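Local coordinates for Bd3459 (Bdellovibrio bacteriovorus, PDB 5CEC), which probably acts as a serine-type D-Ala-D-Ala carboxypeptidase or endopeptidase of family S13 during bacterial predation, and is bound by the ankyrin-repeat immunity protein Bd3460, at residues Lys62-Ser72 with Tyr302-Met310. The protein carries 1 engineered substitution. Sequence-based numbering, arbitrary orientation.
Sequences KDDKFPLASIS and YNEATCEMM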
loop_
_atom_site.group_PDB
_atom_site.type_symbol
_atom_site.label_atom_id
_atom_site.label_comp_id
_atom_site.label_asym_id
_atom_site.label_seq_id
_atom_site.Cartn_x
_atom_site.Cartn_y
_atom_site.Cartn_z
ATOM N N LYS A 62 8.340 -21.307 -12.161
ATOM C CA LYS A 62 7.378 -20.278 -12.615
ATOM C C LYS A 62 5.937 -20.784 -12.767
ATOM O O LYS A 62 5.006 -19.984 -12.869
ATOM C CB LYS A 62 7.863 -19.584 -13.899
ATOM C CG LYS A 62 7.926 -20.456 -15.147
ATOM C CD LYS A 62 8.586 -19.667 -16.283
ATOM C CE LYS A 62 8.945 -20.526 -17.466
ATOM N NZ LYS A 62 10.037 -21.482 -17.139
ATOM N N ASP A 63 5.776 -22.112 -12.833
ATOM C CA ASP A 63 4.451 -22.737 -12.915
ATOM C C ASP A 63 4.001 -23.422 -11.602
ATOM O O ASP A 63 3.052 -24.243 -11.602
ATOM C CB ASP A 63 4.428 -23.725 -14.094
ATOM C CG ASP A 63 5.476 -24.836 -13.955
ATOM O OD1 ASP A 63 6.527 -24.616 -13.286
ATOM O OD2 ASP A 63 5.259 -25.927 -14.533
ATOM N N ASP A 64 4.645 -23.063 -10.479
ATOM C CA ASP A 64 4.277 -23.585 -9.154
ATOM C C ASP A 64 3.549 -22.506 -8.349
ATOM O O ASP A 64 3.917 -21.308 -8.415
ATOM C CB ASP A 64 5.530 -23.987 -8.383
ATOM C CG ASP A 64 6.273 -25.135 -9.019
ATOM O OD1 ASP A 64 5.656 -25.878 -9.784
ATOM O OD2 ASP A 64 7.464 -25.283 -8.742
ATOM N N LYS A 65 2.524 -22.900 -7.585
ATOM C CA LYS A 65 1.784 -21.913 -6.780
ATOM C C LYS A 65 2.571 -21.503 -5.536
ATOM O O LYS A 65 3.119 -22.366 -4.845
ATOM C CB LYS A 65 0.408 -22.401 -6.320
ATOM C CG LYS A 65 -0.594 -22.598 -7.453
ATOM C CD LYS A 65 -2.012 -22.795 -6.900
ATOM C CE LYS A 65 -2.219 -24.136 -6.239
ATOM N NZ LYS A 65 -3.522 -24.250 -5.525
ATOM N N PHE A 66 2.586 -20.191 -5.244
ATOM C CA PHE A 66 3.175 -19.643 -4.007
ATOM C C PHE A 66 2.250 -18.587 -3.424
ATOM O O PHE A 66 1.419 -18.018 -4.153
ATOM C CB PHE A 66 4.540 -19.020 -4.264
ATOM C CG PHE A 66 5.557 -19.994 -4.752
ATOM C CD1 PHE A 66 6.064 -20.957 -3.882
ATOM C CD2 PHE A 66 5.946 -20.015 -6.089
ATOM C CE1 PHE A 66 6.995 -21.860 -4.310
ATOM C CE2 PHE A 66 6.880 -20.925 -6.516
ATOM C CZ PHE A 66 7.394 -21.854 -5.639
ATOM N N PRO A 67 2.395 -18.292 -2.125
ATOM C CA PRO A 67 1.618 -17.197 -1.543
ATOM C C PRO A 67 1.916 -15.858 -2.212
ATOM O O PRO A 67 3.077 -15.552 -2.462
ATOM C CB PRO A 67 2.053 -17.186 -0.092
ATOM C CG PRO A 67 2.604 -18.537 0.183
ATOM C CD PRO A 67 3.227 -18.973 -1.114
ATOM N N LEU A 68 0.860 -15.125 -2.521
ATOM C CA LEU A 68 0.987 -13.853 -3.226
ATOM C C LEU A 68 1.039 -12.642 -2.320
ATOM O O LEU A 68 1.525 -11.574 -2.719
ATOM C CB LEU A 68 -0.206 -13.681 -4.156
ATOM C CG LEU A 68 -0.440 -14.761 -5.214
ATOM C CD1 LEU A 68 -1.637 -14.395 -6.073
ATOM C CD2 LEU A 68 0.808 -14.903 -6.078
ATOM N N ALA A 69 0.433 -12.757 -1.151
ATOM C CA ALA A 69 0.188 -11.570 -0.319
ATOM C C ALA A 69 -0.549 -10.513 -1.151
ATOM O O ALA A 69 -1.370 -10.871 -2.009
ATOM C CB ALA A 69 1.485 -11.036 0.307
ATOM N N SER A 70 -0.244 -9.227 -0.966
ATOM C CA SER A 70 -1.057 -8.181 -1.569
ATOM C C SER A 70 -0.856 -7.987 -3.072
ATOM O O SER A 70 -1.589 -7.196 -3.663
ATOM C CB SER A 70 -0.910 -6.839 -0.824
ATOM O OG SER A 70 -1.580 -6.880 0.430
ATOM N N ILE A 71 0.058 -8.699 -3.739
ATOM C CA ILE A 71 -0.030 -8.682 -5.210
ATOM C C ILE A 71 -1.312 -9.332 -5.706
ATOM O O ILE A 71 -1.751 -9.066 -6.833
ATOM C CB ILE A 71 1.222 -9.183 -5.938
ATOM C CG1 ILE A 71 1.343 -10.717 -5.894
ATOM C CG2 ILE A 71 2.442 -8.439 -5.467
ATOM C CD1 ILE A 71 2.542 -11.255 -6.669
ATOM N N SER A 72 -1.986 -10.084 -4.843
ATOM C CA SER A 72 -3.363 -10.487 -5.099
ATOM C C SER A 72 -4.244 -9.326 -5.575
ATOM O O SER A 72 -5.184 -9.502 -6.338
ATOM C CB SER A 72 -4.018 -11.028 -3.823
ATOM O OG SER A 72 -3.455 -12.227 -3.392
ATOM N N TYR A 302 -3.857 -18.661 2.415
ATOM C CA TYR A 302 -3.417 -17.489 1.637
ATOM C C TYR A 302 -3.812 -17.696 0.181
ATOM O O TYR A 302 -3.740 -18.823 -0.342
ATOM C CB TYR A 302 -1.895 -17.305 1.706
ATOM C CG TYR A 302 -1.378 -16.897 3.069
ATOM C CD1 TYR A 302 -1.503 -15.608 3.514
ATOM C CD2 TYR A 302 -0.829 -17.841 3.938
ATOM C CE1 TYR A 302 -1.028 -15.211 4.755
ATOM C CE2 TYR A 302 -0.392 -17.476 5.207
ATOM C CZ TYR A 302 -0.497 -16.152 5.617
ATOM O OH TYR A 302 -0.069 -15.791 6.882
ATOM N N ASN A 303 -4.161 -16.617 -0.510
ATOM C CA ASN A 303 -4.264 -16.685 -1.952
ATOM C C ASN A 303 -2.904 -17.130 -2.496
ATOM O O ASN A 303 -1.854 -16.643 -2.070
ATOM C CB ASN A 303 -4.546 -15.307 -2.543
ATOM C CG ASN A 303 -5.925 -14.768 -2.234
ATOM O OD1 ASN A 303 -6.822 -15.460 -1.777
ATOM N ND2 ASN A 303 -6.096 -13.478 -2.492
ATOM N N GLU A 304 -2.937 -18.054 -3.454
ATOM C CA GLU A 304 -1.726 -18.518 -4.116
ATOM C C GLU A 304 -1.922 -18.532 -5.607
ATOM O O GLU A 304 -3.031 -18.754 -6.092
ATOM C CB GLU A 304 -1.318 -19.918 -3.647
ATOM C CG GLU A 304 -1.053 -20.030 -2.150
ATOM C CD GLU A 304 -0.287 -21.279 -1.785
ATOM O OE1 GLU A 304 -0.176 -22.162 -2.630
ATOM O OE2 GLU A 304 0.129 -21.420 -0.631
ATOM N N ALA A 305 -0.831 -18.308 -6.325
ATOM C CA ALA A 305 -0.843 -18.477 -7.782
ATOM C C ALA A 305 0.563 -18.658 -8.280
ATOM O O ALA A 305 1.547 -18.478 -7.533
ATOM C CB ALA A 305 -1.466 -17.270 -8.480
ATOM N N THR A 306 0.674 -19.013 -9.554
ATOM C CA THR A 306 1.974 -19.142 -10.179
ATOM C C THR A 306 2.512 -17.780 -10.609
ATOM O O THR A 306 1.762 -16.853 -10.892
ATOM C CB THR A 306 1.930 -20.098 -11.382
ATOM O OG1 THR A 306 1.208 -19.478 -12.444
ATOM C CG2 THR A 306 1.291 -21.462 -11.028
ATOM N N CYS A 307 3.827 -17.715 -10.748
ATOM C CA CYS A 307 4.496 -16.521 -11.249
ATOM C C CYS A 307 4.013 -16.261 -12.700
ATOM O O CYS A 307 3.728 -15.120 -13.064
ATOM C CB CYS A 307 5.999 -16.707 -11.165
ATOM S SG CYS A 307 6.947 -15.199 -11.365
ATOM N N GLU A 308 3.894 -17.320 -13.521
ATOM C CA GLU A 308 3.351 -17.178 -14.879
ATOM C C GLU A 308 1.972 -16.528 -14.888
ATOM O O GLU A 308 1.693 -15.639 -15.703
ATOM C CB GLU A 308 3.274 -18.524 -15.622
ATOM C CG GLU A 308 4.609 -19.034 -16.101
ATOM C CD GLU A 308 4.507 -20.224 -17.039
ATOM O OE1 GLU A 308 3.389 -20.718 -17.308
ATOM O OE2 GLU A 308 5.563 -20.666 -17.529
ATOM N N MET A 309 1.116 -16.937 -13.946
ATOM C CA MET A 309 -0.217 -16.354 -13.854
ATOM C C MET A 309 -0.141 -14.842 -13.579
ATOM O O MET A 309 -0.963 -14.061 -14.081
ATOM C CB MET A 309 -1.063 -17.044 -12.788
ATOM C CG MET A 309 -1.729 -18.321 -13.252
ATOM S SD MET A 309 -2.928 -18.102 -14.587
ATOM C CE MET A 309 -3.705 -16.579 -14.140
ATOM N N MET A 310 0.816 -14.418 -12.750
ATOM C CA MET A 310 0.981 -12.993 -12.503
ATOM C C MET A 310 1.347 -12.203 -13.769
ATOM O O MET A 310 0.842 -11.105 -14.006
ATOM C CB MET A 310 1.981 -12.776 -11.367
ATOM C CG MET A 310 1.535 -13.321 -10.021
ATOM S SD MET A 310 -0.084 -12.711 -9.449
ATOM C CE MET A 310 -1.213 -13.960 -10.044
HETATM O O HOH W 1 5.622 -19.510 -9.465
HETATM O O HOH W 2 -3.217 -22.746 -3.078
HETATM O O HOH W 3 -1.542 -14.480 -0.283
#
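Phe-66 and Ala-305 form the hydrogen-bonded pair of a short antiparallel ladder between strands 65-67 and 304-306, part of a small three-stranded sheet in this penicillin-binding-protein-like fold. Strand 65-67 leads into the turn before helix 72-84, where Ser-70 and Lys-73 fit an SxxK pattern consistent with the family. The two bonds of the pair differ. Phe-66 N gives a straight bond to Ala-305 O (3.0 Å) yet stands well above that carbonyl's plane, whereas Ala-305 N reaches Phe-66 O from a modest tilt. Beyond Pro-67, Leu-68 N donates to Asn-303 O, which also accepts a proton from a water held by Ala-69 N.

Leu-68 then turns its isobutyl group over the opposite strand: CD1 meets the Ala-305 methyl CB at 3.8 Å, while CD2 lies against the backbone N and O of Ala-305. The same CD1 touches CE of Met-310, whose chain, bent at chi2 and chi3, brings its sulfur near both Leu-68 and CD1 of Ile-71. This apolar patch continues onto strands 364-373 and 376-385. Elsewhere along the ladder, the extended Glu-304 chain runs alongside the Pro-67 ring, with OE2 3.9 Å from Pro-67 CG; Lys-65 NZ pairs with Glu-285 and Thr-281 O and also donates to a water beside Glu-304 OE1.

At the helix start, Glu-308 N donates to Lys-62 O from within that carbonyl's plane, with an N-H...O angle of 168°, and the two side chains cross so that Glu-308 OE2 rests 3.4 Å from Lys-62 CG. Thr-306 is the N-cap, its OG1 accepting from Met-309 N. Cys-307 is disulfide-bonded to Cys-45. Near the other end, Ser-72 OG donates to Ala-69 O and accepts from Asn-303 ND2 (3.1 Å), the hydroxyl oxygen lying almost in the plane of the Asn-303 amide.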